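Local coordinates for putative acetoin utilization protein, acetoin dehydrogenase (Thermus thermophilus, PDB 5AWE) that is of unknown function but combines a pair of CBS domains with an ACT domain, a pairing consistent with a role in ligand-responsive regulation, at residues 142-147 and 203-208. Sequence-based numbering, arbitrary orientation.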
# COMPACT_ATOMS: atom_id res chain seq x y z
N ARG A 142 -48.11 -21.36 5.16
CA ARG A 142 -47.80 -20.96 3.81
C ARG A 142 -48.43 -21.96 2.84
O ARG A 142 -48.04 -23.13 2.80
CB ARG A 142 -46.28 -20.91 3.63
CG ARG A 142 -45.81 -20.54 2.24
CD ARG A 142 -44.30 -20.74 2.14
NE ARG A 142 -43.72 -20.18 0.93
CZ ARG A 142 -43.49 -20.89 -0.17
NH1 ARG A 142 -43.79 -22.18 -0.21
NH2 ARG A 142 -42.91 -20.31 -1.22
N ILE A 143 -49.41 -21.51 2.08
CA ILE A 143 -50.19 -22.40 1.23
C ILE A 143 -50.00 -22.02 -0.23
O ILE A 143 -50.36 -20.92 -0.65
CB ILE A 143 -51.70 -22.32 1.58
CG1 ILE A 143 -51.91 -22.69 3.05
CG2 ILE A 143 -52.51 -23.27 0.68
CD1 ILE A 143 -53.34 -22.53 3.53
N THR A 144 -49.43 -22.93 -1.01
CA THR A 144 -49.46 -22.80 -2.46
C THR A 144 -50.73 -23.46 -2.96
O THR A 144 -50.97 -24.63 -2.68
CB THR A 144 -48.27 -23.48 -3.14
OG1 THR A 144 -47.05 -22.94 -2.62
CG2 THR A 144 -48.31 -23.26 -4.64
N VAL A 145 -51.55 -22.70 -3.69
CA VAL A 145 -52.80 -23.22 -4.20
C VAL A 145 -53.02 -22.77 -5.63
O VAL A 145 -52.72 -21.63 -5.99
CB VAL A 145 -53.99 -22.75 -3.31
CG1 VAL A 145 -53.90 -21.25 -3.07
CG2 VAL A 145 -55.31 -23.10 -3.98
N ASP A 146 -53.53 -23.69 -6.45
CA ASP A 146 -53.85 -23.40 -7.84
C ASP A 146 -55.34 -23.17 -7.99
O ASP A 146 -56.15 -24.08 -7.75
CB ASP A 146 -53.42 -24.55 -8.74
CG ASP A 146 -51.91 -24.64 -8.90
OD1 ASP A 146 -51.23 -23.61 -8.68
OD2 ASP A 146 -51.41 -25.72 -9.24
N ILE A 147 -55.71 -21.96 -8.39
CA ILE A 147 -57.11 -21.63 -8.63
C ILE A 147 -57.29 -21.39 -10.11
O ILE A 147 -56.32 -21.04 -10.81
CB ILE A 147 -57.54 -20.36 -7.86
CG1 ILE A 147 -56.64 -19.19 -8.26
CG2 ILE A 147 -57.47 -20.61 -6.36
CD1 ILE A 147 -57.09 -17.84 -7.71
N ARG A 203 -57.49 -26.59 -5.60
CA ARG A 203 -56.38 -27.50 -5.87
C ARG A 203 -55.14 -27.16 -5.05
O ARG A 203 -54.33 -26.33 -5.45
CB ARG A 203 -56.03 -27.47 -7.36
CG ARG A 203 -55.24 -28.68 -7.82
CD ARG A 203 -54.80 -28.56 -9.28
NE ARG A 203 -53.41 -28.97 -9.52
CZ ARG A 203 -52.63 -29.63 -8.65
NH1 ARG A 203 -53.07 -29.98 -7.45
NH2 ARG A 203 -51.38 -29.94 -8.99
N VAL A 204 -54.98 -27.83 -3.91
CA VAL A 204 -53.95 -27.46 -2.94
C VAL A 204 -52.61 -28.13 -3.25
O VAL A 204 -52.45 -29.34 -3.07
CB VAL A 204 -54.38 -27.83 -1.50
CG1 VAL A 204 -53.26 -27.48 -0.51
CG2 VAL A 204 -55.66 -27.09 -1.13
N VAL A 205 -51.65 -27.34 -3.70
CA VAL A 205 -50.37 -27.86 -4.16
C VAL A 205 -49.47 -28.31 -3.02
O VAL A 205 -48.97 -29.44 -3.03
CB VAL A 205 -49.62 -26.80 -5.01
CG1 VAL A 205 -48.32 -27.39 -5.53
CG2 VAL A 205 -50.50 -26.34 -6.16
N ASP A 206 -49.27 -27.44 -2.03
CA ASP A 206 -48.51 -27.84 -0.84
C ASP A 206 -48.70 -26.91 0.35
O ASP A 206 -49.22 -25.81 0.22
CB ASP A 206 -47.02 -27.93 -1.18
CG ASP A 206 -46.31 -26.61 -1.00
OD1 ASP A 206 -46.81 -25.60 -1.54
OD2 ASP A 206 -45.27 -26.58 -0.32
N VAL A 207 -48.26 -27.38 1.52
CA VAL A 207 -48.47 -26.65 2.77
C VAL A 207 -47.29 -26.80 3.73
O VAL A 207 -46.88 -27.92 4.08
CB VAL A 207 -49.74 -27.15 3.49
CG1 VAL A 207 -49.93 -26.40 4.80
CG2 VAL A 207 -50.95 -26.98 2.58
N ARG A 208 -46.75 -25.67 4.17
CA ARG A 208 -45.76 -25.68 5.24
C ARG A 208 -45.99 -24.53 6.20
O ARG A 208 -46.77 -23.62 5.93
CB ARG A 208 -44.34 -25.61 4.65
CG ARG A 208 -44.16 -24.58 3.56
CD ARG A 208 -43.95 -25.29 2.24
NE ARG A 208 -42.57 -25.21 1.78
CZ ARG A 208 -41.58 -25.96 2.24
NH1 ARG A 208 -40.35 -25.81 1.76
NH2 ARG A 208 -41.81 -26.87 3.18
O HOH W 1 -46.37 -24.05 0.70
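Thr144 faces both Val205 and Asp206, and this two-against-one pairing defines a classic beta bulge between antiparallel strands 142-147 and 203-208. Thr144 O accepts Val205 N at 3.0 Å, the donor tilted 26° from the carbonyl plane, and more weakly Asp206 N. Thr144 N in turn donates to Asp206 O. The side chain repeats the link: Thr144 OG1, anti to the carbonyl carbon (chi1 -58°), gives a weak hydrogen bond to Asp206 OD1 at 2.9 Å, while CG2 lies 3.8 Å from Val205 CB. A valine in place of Thr144 would probably leave Asp206 OD1 without its hydroxyl partner and its carboxylate freer to turn. Beyond the bulge, Val205 CG2 reaches Asp146 OD2 at 3.3 Å. That carboxylate pairs mainly with Arg180 of the adjoining strand; Asp146 OD2 also lies over one face of the Arg203 guanidinium, 3.8 Å from NE, a long salt bridge of charges alone. At the other end, Arg142 NE forms a salt bridge with Glu95 of the second subunit. On the opposite face, Ile143 and Val204 pack against Leu197 of helix 193-199. The ACT-domain strands thus pair chiefly through backbone bonds, Arg142 and Asp146 finding their main charge partners elsewhere.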